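Local coordinates for oxidized polyvinyl alcohol hydrolase (Pseudomonas sp. VM15C, PDB 3WWC), which hydrolyses beta-diketones, including oxidized polyvinyl alcohol in the second step of polyvinyl alcohol breakdown, and acts as a monomer, at residues V235-Y238 with P239-A242; A99-R102 with A103-Q107; T251-G254 with G255-D258; P109-R112 with G113-N117. The protein carries 1 engineered substitution. All coordinates share one frame; numbering follows the deposited sequence.

Overall arrangement
From the N terminus the first to come is contact 2, where strand 96-100 of the large mixed sheet runs out into a short 3-10 segment. Contact 4 follows in the same long connection, before helix 148-160; the two touch, joined by the Cys104-Cys116 disulfide and a probable hydrogen bond from Arg102 NH2 to Arg112 O. Contact 1 is a turn in the loop between helix 216-225 and strand 247-253. Contact 3 closes a turn where that strand ends, before the hairpin strand 259-263. All four lie in series, with no nesting or crossing. Contacts 2 and 3 reach the same sheet, their centres 26 Å apart.

Contact 1: residues V235-Y238 with P239-A242; sequences VGPY and PLPA
The side chains of Pro239 and Tyr238 cross at about a right angle, with Pro239 CD poised over one aromatic face, 4.2 Å from the Tyr238 ring centroid and 17° off the normal. This CH-pi contact is displaced from the centre of the face toward the rim. It depends on the Tyr238 torsion, which sets CG anti to the backbone N (chi1 178°) and beside the carbonyl carbon, so that the ring stands next to the following residue. The peptide bond between the two is cis, and the chain doubles back sharply: Pro237 CA and Leu240 CA are only 5.1 Å apart. The backbone angles of Tyr238 and Pro239 match a type VIb turn, the cis-proline bend in which the carbonyl of the first residue need not bond to the amide of the fourth. Here Leu240 N turns instead to Gln232 OE1.

Two proline rings also meet, the side chains roughly perpendicular: Pro237 CG abuts Pro241 CD at 3.9 Å. Leu240 turns its CD2 branch back toward Pro237, 3.7 Å from Pro237 O and 4.3 Å from Pro237 CD. The ring of Pro237 also packs on Leu188 and Phe189 of helix 178-189. At the polar end of the aromatic side chain, Tyr238 OH is hydrogen-bonded to Asp209 O. With an alanine at Tyr238, Pro239 CD would probably lose the aromatic face it lies on, and Asp209 O would be left without the hydroxyl. Pro239 is exposed at the outer end of the turn, while Leu240 is buried.

Contact 2: residues A99-R102 with A103-Q107; sequences APVR and ACANQ
Val101 holds CG1 anti to its own backbone N (chi1 176°), which carries this methyl to Ala105 CB, 3.9 Å away, and alongside the Gln107 backbone. Three residues beyond Val101, Cys104 places SG between its backbone N and carbonyl carbon (chi1 58°), folding the sulfur back to within 3.7 Å of Arg102 CB. From there SG enters the disulfide with Cys116. The backbone makes these meetings possible by coiling into a short 3-10 segment, 103-105, just beyond strand 96-100. Its first turn is closed by Ala105 N, which gives a 3.0 Å hydrogen bond to Arg102 O. The next turn repeats the spacing, with Asn106 N bonded to Ala103 O at 3.0 Å. A water extends the link across the bend, lying 2.7 Å from Arg102 O, to which it can donate, and accepting from Gln107 N at 2.8 Å. The long Arg102 side chain bends at chi3 and leaves the turn: NH2 bonds to Arg112 O, and NH1 more weakly to Ser71 O, the carbonyl of a residue lining the butanoate pocket. Gln107 packs its side chain on strand 46-53, and its OE1 accepts a hydrogen bond from Asp40 N.

Contact 3: residues T251-G254 with G255-D258; sequences TVWG and GEKD
Trp253 and Gly255 form the tight part of this contact: Gly255 CA sits almost on the normal of the indole six-membered ring, 3.4 Å from its centroid, and Gly255 C comes within 3.2 Å of Trp253 CZ2. The indole is brought over the next peptide because CG stands anti to the backbone N (chi1 176°). Gly255 is suited to such closeness; its backbone angles would drive any beta carbon into the carbonyl oxygen of Gly254. Gly254 N is also held, bonded to Asp258 OD2 at 2.8 Å with an N-H...O angle of 161°. The amide meets this oxygen on its anti side, 31° out of the carboxylate plane. A type I beta turn from Gly255 to Asp258, closed by Asp258 N on Gly255 O at 2.9 Å, brings the carboxylate back to the strand end.

The other side is looser and watery. Glu256 and Lys257, at the corners of the turn, are exposed; Glu256 OE2 stays 4.0 Å from Trp253 CH2 and pairs with Arg276 in a salt bridge. One water bridges Gly254 O and Lys257 N. Another lies in the indole plane at its edge, accepting from Trp253 NE1 at 3.0 Å and able to donate to Asp258 O.

Asp258 is held by the turn and by Gly254 N, while Ser201 OG also bonds to OD2. That leaves OD1 to hydrogen-bond His303 ND1, and both His303 and Ala177, engineered at what is by similarity the nucleophile position, line the butanoate pocket. The chemistry is consistent with Asp258 serving as the acid of an alpha/beta-hydrolase charge relay.

Contact 4: residues P109-R112 with G113-N117; sequences PNIR and GERCN
Arg112 N gives a 2.8 Å hydrogen bond to Glu114 OE1, which it meets nearly in line with the C-O bond although the N-H itself is bent, at 143°. The glutamate reaches back two residues because its chain is bent at chi2 (97°). Ile111 packs alongside this link with both branches in use: CG2 lies 3.5 Å from Glu114 O and 3.9 Å from Cys116 SG, while CD1 passes 3.9 Å from Glu114 OE1. CD1 also comes within 4.0 Å of Arg115 NH1, the two side chains crossing at about a right angle. An alanine in place of Ile111 would probably expose the flank of the disulfide sulfur and leave the Glu114 and Arg115 side chains freer to move. Within 113-117, Gly113 O is gripped twice from one face of its plane, by Cys116 N and by Asn117 N at 2.9 Å. The first of these closes a turn whose angles at Glu114 and Arg115 resemble type II. This surface loop lies between strand 96-100 and helix 148-160, tied by its disulfide to Cys104 just past that strand, and by the Arg112 NE salt bridge to Asp77 of helix 75-80.

Contact 1: residues V235-Y238 with P239-A242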
loop_
_atom_site.group_PDB
_atom_site.type_symbol
_atom_site.label_atom_id
_atom_site.label_comp_id
_atom_site.label_asym_id
_atom_site.label_seq_id
_atom_site.Cartn_x
_atom_site.Cartn_y
_atom_site.Cartn_z
ATOM N N VAL A 235 -7.077 3.419 -9.235
ATOM C CA VAL A 235 -6.383 3.533 -7.939
ATOM C C VAL A 235 -5.842 4.946 -7.734
ATOM O O VAL A 235 -5.694 5.405 -6.584
ATOM C CB VAL A 235 -5.197 2.511 -7.876
ATOM C CG1 VAL A 235 -4.051 2.914 -8.848
ATOM C CG2 VAL A 235 -4.643 2.424 -6.446
ATOM N N GLY A 236 -5.600 5.681 -8.822
ATOM C CA GLY A 236 -4.939 6.977 -8.660
ATOM C C GLY A 236 -5.679 8.146 -9.249
ATOM O O GLY A 236 -6.856 8.068 -9.524
ATOM N N PRO A 237 -4.993 9.264 -9.339
ATOM C CA PRO A 237 -5.578 10.471 -9.921
ATOM C C PRO A 237 -5.858 10.114 -11.390
ATOM O O PRO A 237 -5.236 9.202 -11.936
ATOM C CB PRO A 237 -4.395 11.466 -9.857
ATOM C CG PRO A 237 -3.526 10.964 -8.781
ATOM C CD PRO A 237 -3.597 9.478 -8.888
ATOM N N TYR A 238 -6.802 10.808 -12.014
ATOM C CA TYR A 238 -6.988 10.694 -13.473
ATOM C C TYR A 238 -6.788 12.082 -14.155
ATOM O O TYR A 238 -7.478 13.048 -13.819
ATOM C CB TYR A 238 -8.370 10.218 -13.893
ATOM C CG TYR A 238 -8.419 10.212 -15.403
ATOM C CD1 TYR A 238 -7.699 9.274 -16.134
ATOM C CD2 TYR A 238 -9.045 11.260 -16.092
ATOM C CE1 TYR A 238 -7.576 9.380 -17.521
ATOM C CE2 TYR A 238 -8.931 11.370 -17.467
ATOM C CZ TYR A 238 -8.195 10.427 -18.172
ATOM O OH TYR A 238 -8.090 10.503 -19.545
ATOM N N PRO A 239 -5.785 12.212 -15.022
ATOM C CA PRO A 239 -4.796 11.193 -15.416
ATOM C C PRO A 239 -3.786 11.043 -14.287
ATOM O O PRO A 239 -3.756 11.864 -13.356
ATOM C CB PRO A 239 -4.133 11.785 -16.666
ATOM C CG PRO A 239 -4.311 13.258 -16.481
ATOM C CD PRO A 239 -5.631 13.442 -15.836
ATOM N N LEU A 240 -2.957 10.003 -14.372
ATOM C CA LEU A 240 -1.910 9.775 -13.371
ATOM C C LEU A 240 -0.981 10.974 -13.475
ATOM O O LEU A 240 -0.847 11.596 -14.544
ATOM C CB LEU A 240 -1.130 8.494 -13.700
ATOM C CG LEU A 240 -1.956 7.217 -13.561
ATOM C CD1 LEU A 240 -1.084 6.051 -14.062
ATOM C CD2 LEU A 240 -2.344 6.981 -12.117
ATOM N N PRO A 241 -0.314 11.316 -12.376
ATOM C CA PRO A 241 0.597 12.469 -12.405
ATOM C C PRO A 241 1.752 12.338 -13.382
ATOM O O PRO A 241 2.298 11.259 -13.569
ATOM C CB PRO A 241 1.047 12.605 -10.960
ATOM C CG PRO A 241 0.721 11.304 -10.289
ATOM C CD PRO A 241 -0.395 10.663 -11.054
ATOM N N ALA A 242 2.141 13.450 -14.019
ATOM C CA ALA A 242 3.252 13.401 -14.969
ATOM C C ALA A 242 4.548 13.202 -14.208
ATOM O O ALA A 242 5.504 12.572 -14.716
ATOM C CB ALA A 242 3.316 14.716 -15.763
#

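Contact 2: residues A99-R102 with A103-Q107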
loop_
_atom_site.group_PDB
_atom_site.type_symbol
_atom_site.label_atom_id
_atom_site.label_comp_id
_atom_site.label_asym_id
_atom_site.label_seq_id
_atom_site.Cartn_x
_atom_site.Cartn_y
_atom_site.Cartn_z
ATOM N N ALA A 99 0.051 1.805 12.696
ATOM C CA ALA A 99 -0.866 0.980 11.902
ATOM C C ALA A 99 -2.270 1.473 11.980
ATOM O O ALA A 99 -2.893 1.425 13.049
ATOM C CB ALA A 99 -0.804 -0.457 12.472
ATOM N N PRO A 100 -2.818 1.926 10.872
ATOM C CA PRO A 100 -4.191 2.441 10.886
ATOM C C PRO A 100 -5.238 1.356 10.867
ATOM O O PRO A 100 -5.046 0.312 10.262
ATOM C CB PRO A 100 -4.273 3.266 9.589
ATOM C CG PRO A 100 -3.304 2.477 8.627
ATOM C CD PRO A 100 -2.150 2.099 9.544
ATOM N N VAL A 101 -6.356 1.623 11.545
ATOM C CA VAL A 101 -7.521 0.714 11.533
ATOM C C VAL A 101 -8.413 1.178 10.387
ATOM O O VAL A 101 -8.563 2.395 10.147
ATOM C CB VAL A 101 -8.246 0.795 12.881
ATOM C CG1 VAL A 101 -9.550 -0.058 12.892
ATOM C CG2 VAL A 101 -7.284 0.291 13.970
ATOM N N ARG A 102 -9.024 0.241 9.679
ATOM C CA ARG A 102 -9.907 0.555 8.555
ATOM C C ARG A 102 -11.169 1.289 9.044
ATOM O O ARG A 102 -11.711 0.968 10.123
ATOM C CB ARG A 102 -10.313 -0.746 7.831
ATOM C CG ARG A 102 -9.129 -1.440 7.163
ATOM C CD ARG A 102 -9.462 -2.860 6.655
ATOM N NE ARG A 102 -9.708 -3.687 7.818
ATOM C CZ ARG A 102 -10.250 -4.891 7.797
ATOM N NH1 ARG A 102 -10.573 -5.470 6.638
ATOM N NH2 ARG A 102 -10.573 -5.460 8.976
ATOM N N ALA A 103 -11.630 2.274 8.279
ATOM C CA ALA A 103 -12.815 3.029 8.672
ATOM C C ALA A 103 -14.018 2.095 8.888
ATOM O O ALA A 103 -14.768 2.239 9.884
ATOM C CB ALA A 103 -13.122 4.057 7.559
ATOM N N CYS A 104 -14.180 1.128 7.989
ATOM C CA CYS A 104 -15.288 0.189 8.077
ATOM C C CYS A 104 -15.278 -0.634 9.376
ATOM O O CYS A 104 -16.307 -1.193 9.731
ATOM C CB CYS A 104 -15.255 -0.789 6.843
ATOM S SG CYS A 104 -13.659 -1.735 6.730
ATOM N N ALA A 105 -14.119 -0.763 10.030
ATOM C CA ALA A 105 -14.042 -1.565 11.270
ATOM C C ALA A 105 -14.538 -0.807 12.503
ATOM O O ALA A 105 -14.523 -1.350 13.619
ATOM C CB ALA A 105 -12.602 -2.022 11.505
ATOM N N ASN A 106 -14.925 0.452 12.317
ATOM C CA ASN A 106 -15.467 1.255 13.428
ATOM C C ASN A 106 -14.568 1.235 14.628
ATOM O O ASN A 106 -15.018 1.063 15.770
ATOM C CB ASN A 106 -16.850 0.732 13.796
ATOM C CG ASN A 106 -17.809 0.856 12.679
ATOM O OD1 ASN A 106 -18.630 -0.051 12.454
ATOM N ND2 ASN A 106 -17.727 1.968 11.947
ATOM N N GLN A 107 -13.286 1.477 14.354
ATOM C CA GLN A 107 -12.227 1.581 15.331
ATOM C C GLN A 107 -11.811 0.325 16.060
ATOM O O GLN A 107 -10.953 0.408 16.946
ATOM C CB GLN A 107 -12.527 2.696 16.362
ATOM C CG GLN A 107 -12.794 4.061 15.665
ATOM C CD GLN A 107 -12.699 5.197 16.652
ATOM O OE1 GLN A 107 -11.613 5.497 17.148
ATOM N NE2 GLN A 107 -13.834 5.816 16.969
HETATM O O HOH W 1 -12.184 2.725 12.119
#

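Contact 3: residues T251-G254 with G255-D258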
loop_
_atom_site.group_PDB
_atom_site.type_symbol
_atom_site.label_atom_id
_atom_site.label_comp_id
_atom_site.label_asym_id
_atom_site.label_seq_id
_atom_site.Cartn_x
_atom_site.Cartn_y
_atom_site.Cartn_z
ATOM N N THR A 251 7.190 -3.195 -5.340
ATOM C CA THR A 251 5.921 -3.866 -5.667
ATOM C C THR A 251 6.132 -5.361 -5.632
ATOM O O THR A 251 7.107 -5.853 -6.215
ATOM C CB THR A 251 5.462 -3.478 -7.043
ATOM O OG1 THR A 251 5.292 -2.044 -7.109
ATOM C CG2 THR A 251 4.132 -4.168 -7.376
ATOM N N VAL A 252 5.256 -6.096 -4.961
ATOM C CA VAL A 252 5.426 -7.568 -4.842
ATOM C C VAL A 252 4.249 -8.313 -5.468
ATOM O O VAL A 252 3.068 -7.986 -5.197
ATOM C CB VAL A 252 5.496 -7.966 -3.366
ATOM C CG1 VAL A 252 5.728 -9.484 -3.231
ATOM C CG2 VAL A 252 6.638 -7.190 -2.671
ATOM N N TRP A 253 4.586 -9.276 -6.330
ATOM C CA TRP A 253 3.604 -10.161 -6.983
ATOM C C TRP A 253 3.814 -11.548 -6.392
ATOM O O TRP A 253 4.953 -12.008 -6.289
ATOM C CB TRP A 253 3.869 -10.208 -8.499
ATOM C CG TRP A 253 2.985 -11.160 -9.224
ATOM C CD1 TRP A 253 1.612 -11.111 -9.277
ATOM C CD2 TRP A 253 3.383 -12.237 -10.092
ATOM N NE1 TRP A 253 1.140 -12.075 -10.133
ATOM C CE2 TRP A 253 2.211 -12.780 -10.643
ATOM C CE3 TRP A 253 4.624 -12.793 -10.456
ATOM C CZ2 TRP A 253 2.231 -13.861 -11.551
ATOM C CZ3 TRP A 253 4.639 -13.859 -11.364
ATOM C CH2 TRP A 253 3.449 -14.375 -11.893
ATOM N N GLY A 254 2.704 -12.220 -6.055
ATOM C CA GLY A 254 2.746 -13.526 -5.406
ATOM C C GLY A 254 2.699 -14.727 -6.332
ATOM O O GLY A 254 2.480 -15.868 -5.861
ATOM N N GLY A 255 2.928 -14.507 -7.621
ATOM C CA GLY A 255 2.944 -15.615 -8.565
ATOM C C GLY A 255 1.636 -16.009 -9.187
ATOM O O GLY A 255 0.632 -15.319 -9.066
ATOM N N GLU A 256 1.665 -17.191 -9.816
ATOM C CA GLU A 256 0.515 -17.727 -10.551
ATOM C C GLU A 256 -0.805 -17.760 -9.831
ATOM O O GLU A 256 -1.880 -17.595 -10.456
ATOM C CB GLU A 256 0.862 -19.145 -11.061
ATOM C CG GLU A 256 1.992 -19.117 -12.042
ATOM C CD GLU A 256 1.583 -18.419 -13.335
ATOM O OE1 GLU A 256 0.405 -18.635 -13.753
ATOM O OE2 GLU A 256 2.416 -17.687 -13.939
ATOM N N LYS A 257 -0.767 -17.980 -8.520
ATOM C CA LYS A 257 -1.963 -18.035 -7.724
ATOM C C LYS A 257 -2.326 -16.712 -7.019
ATOM O O LYS A 257 -3.189 -16.692 -6.153
ATOM C CB LYS A 257 -1.840 -19.109 -6.643
ATOM C CG LYS A 257 -1.593 -20.531 -7.156
ATOM C CD LYS A 257 -2.775 -21.038 -7.945
ATOM C CE LYS A 257 -3.076 -22.497 -7.598
ATOM N NZ LYS A 257 -1.838 -23.334 -7.558
ATOM N N ASP A 258 -1.684 -15.608 -7.407
ATOM C CA ASP A 258 -1.983 -14.329 -6.787
ATOM C C ASP A 258 -3.213 -13.745 -7.507
ATOM O O ASP A 258 -3.106 -12.952 -8.440
ATOM C CB ASP A 258 -0.749 -13.425 -6.894
ATOM C CG ASP A 258 -0.898 -12.136 -6.064
ATOM O OD1 ASP A 258 -1.970 -11.954 -5.447
ATOM O OD2 ASP A 258 0.045 -11.292 -6.070
HETATM O O HOH W 2 -1.494 -13.370 -10.704
HETATM O O HOH W 3 1.370 -18.253 -6.606
#

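Contact 4: residues P109-R112 with G113-N117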
loop_
_atom_site.group_PDB
_atom_site.type_symbol
_atom_site.label_atom_id
_atom_site.label_comp_id
_atom_site.label_asym_id
_atom_site.label_seq_id
_atom_site.Cartn_x
_atom_site.Cartn_y
_atom_site.Cartn_z
ATOM N N PRO A 109 -9.698 -2.824 16.122
ATOM C CA PRO A 109 -8.581 -3.470 15.413
ATOM C C PRO A 109 -8.693 -4.956 15.285
ATOM O O PRO A 109 -7.865 -5.588 14.643
ATOM C CB PRO A 109 -7.355 -3.030 16.230
ATOM C CG PRO A 109 -7.972 -3.124 17.690
ATOM C CD PRO A 109 -9.308 -2.378 17.485
ATOM N N ASN A 110 -9.744 -5.554 15.857
ATOM C CA ASN A 110 -9.932 -7.008 15.738
ATOM C C ASN A 110 -10.943 -7.396 14.677
ATOM O O ASN A 110 -11.041 -8.565 14.339
ATOM C CB ASN A 110 -10.331 -7.589 17.103
ATOM C CG ASN A 110 -9.220 -7.391 18.091
ATOM O OD1 ASN A 110 -8.145 -7.895 17.871
ATOM N ND2 ASN A 110 -9.437 -6.606 19.114
ATOM N N ILE A 111 -11.705 -6.450 14.149
ATOM C CA ILE A 111 -12.641 -6.759 13.069
ATOM C C ILE A 111 -11.865 -7.365 11.920
ATOM O O ILE A 111 -10.775 -6.842 11.539
ATOM C CB ILE A 111 -13.390 -5.472 12.580
ATOM C CG1 ILE A 111 -14.565 -5.157 13.533
ATOM C CG2 ILE A 111 -13.876 -5.617 11.107
ATOM C CD1 ILE A 111 -15.780 -6.116 13.296
ATOM N N ARG A 112 -12.381 -8.456 11.364
ATOM C CA ARG A 112 -11.745 -9.128 10.230
ATOM C C ARG A 112 -12.506 -8.744 8.964
ATOM O O ARG A 112 -12.273 -7.643 8.463
ATOM C CB ARG A 112 -11.708 -10.642 10.499
ATOM C CG ARG A 112 -10.588 -10.993 11.475
ATOM C CD ARG A 112 -10.612 -12.475 11.868
ATOM N NE ARG A 112 -9.380 -12.680 12.642
ATOM C CZ ARG A 112 -9.160 -13.683 13.478
ATOM N NH1 ARG A 112 -10.102 -14.620 13.689
ATOM N NH2 ARG A 112 -7.988 -13.757 14.105
ATOM N N GLY A 113 -13.370 -9.585 8.403
ATOM C CA GLY A 113 -14.076 -9.143 7.216
ATOM C C GLY A 113 -15.470 -8.563 7.459
ATOM O O GLY A 113 -16.063 -8.085 6.504
ATOM N N GLU A 114 -15.949 -8.560 8.702
ATOM C CA GLU A 114 -17.300 -8.096 8.992
ATOM C C GLU A 114 -17.484 -6.622 8.641
ATOM O O GLU A 114 -16.819 -5.763 9.198
ATOM C CB GLU A 114 -17.619 -8.318 10.488
ATOM C CG GLU A 114 -17.369 -9.769 10.984
ATOM C CD GLU A 114 -16.006 -9.996 11.675
ATOM O OE1 GLU A 114 -14.981 -9.401 11.254
ATOM O OE2 GLU A 114 -15.982 -10.756 12.685
ATOM N N ARG A 115 -18.414 -6.363 7.709
ATOM C CA ARG A 115 -18.732 -5.027 7.226
ATOM C C ARG A 115 -17.577 -4.336 6.581
ATOM O O ARG A 115 -17.618 -3.105 6.466
ATOM C CB ARG A 115 -19.313 -4.145 8.352
ATOM C CG ARG A 115 -20.584 -4.793 8.918
ATOM C CD ARG A 115 -21.203 -4.188 10.204
ATOM N NE ARG A 115 -20.501 -4.491 11.472
ATOM C CZ ARG A 115 -20.446 -5.679 12.106
ATOM N NH1 ARG A 115 -19.762 -5.783 13.257
ATOM N NH2 ARG A 115 -21.063 -6.755 11.617
ATOM N N CYS A 116 -16.535 -5.084 6.237
ATOM C CA CYS A 116 -15.375 -4.538 5.556
ATOM C C CYS A 116 -15.116 -5.205 4.224
ATOM O O CYS A 116 -14.736 -4.547 3.263
ATOM C CB CYS A 116 -14.107 -4.716 6.416
ATOM S SG CYS A 116 -13.915 -3.525 7.786
ATOM N N ASN A 117 -15.295 -6.525 4.160
ATOM C CA ASN A 117 -14.968 -7.272 2.954
ATOM C C ASN A 117 -16.107 -7.243 1.947
ATOM O O ASN A 117 -16.969 -8.146 1.928
ATOM C CB ASN A 117 -14.638 -8.712 3.373
ATOM C CG ASN A 117 -14.351 -9.604 2.195
ATOM O OD1 ASN A 117 -13.896 -9.137 1.162
ATOM N ND2 ASN A 117 -14.628 -10.916 2.346
#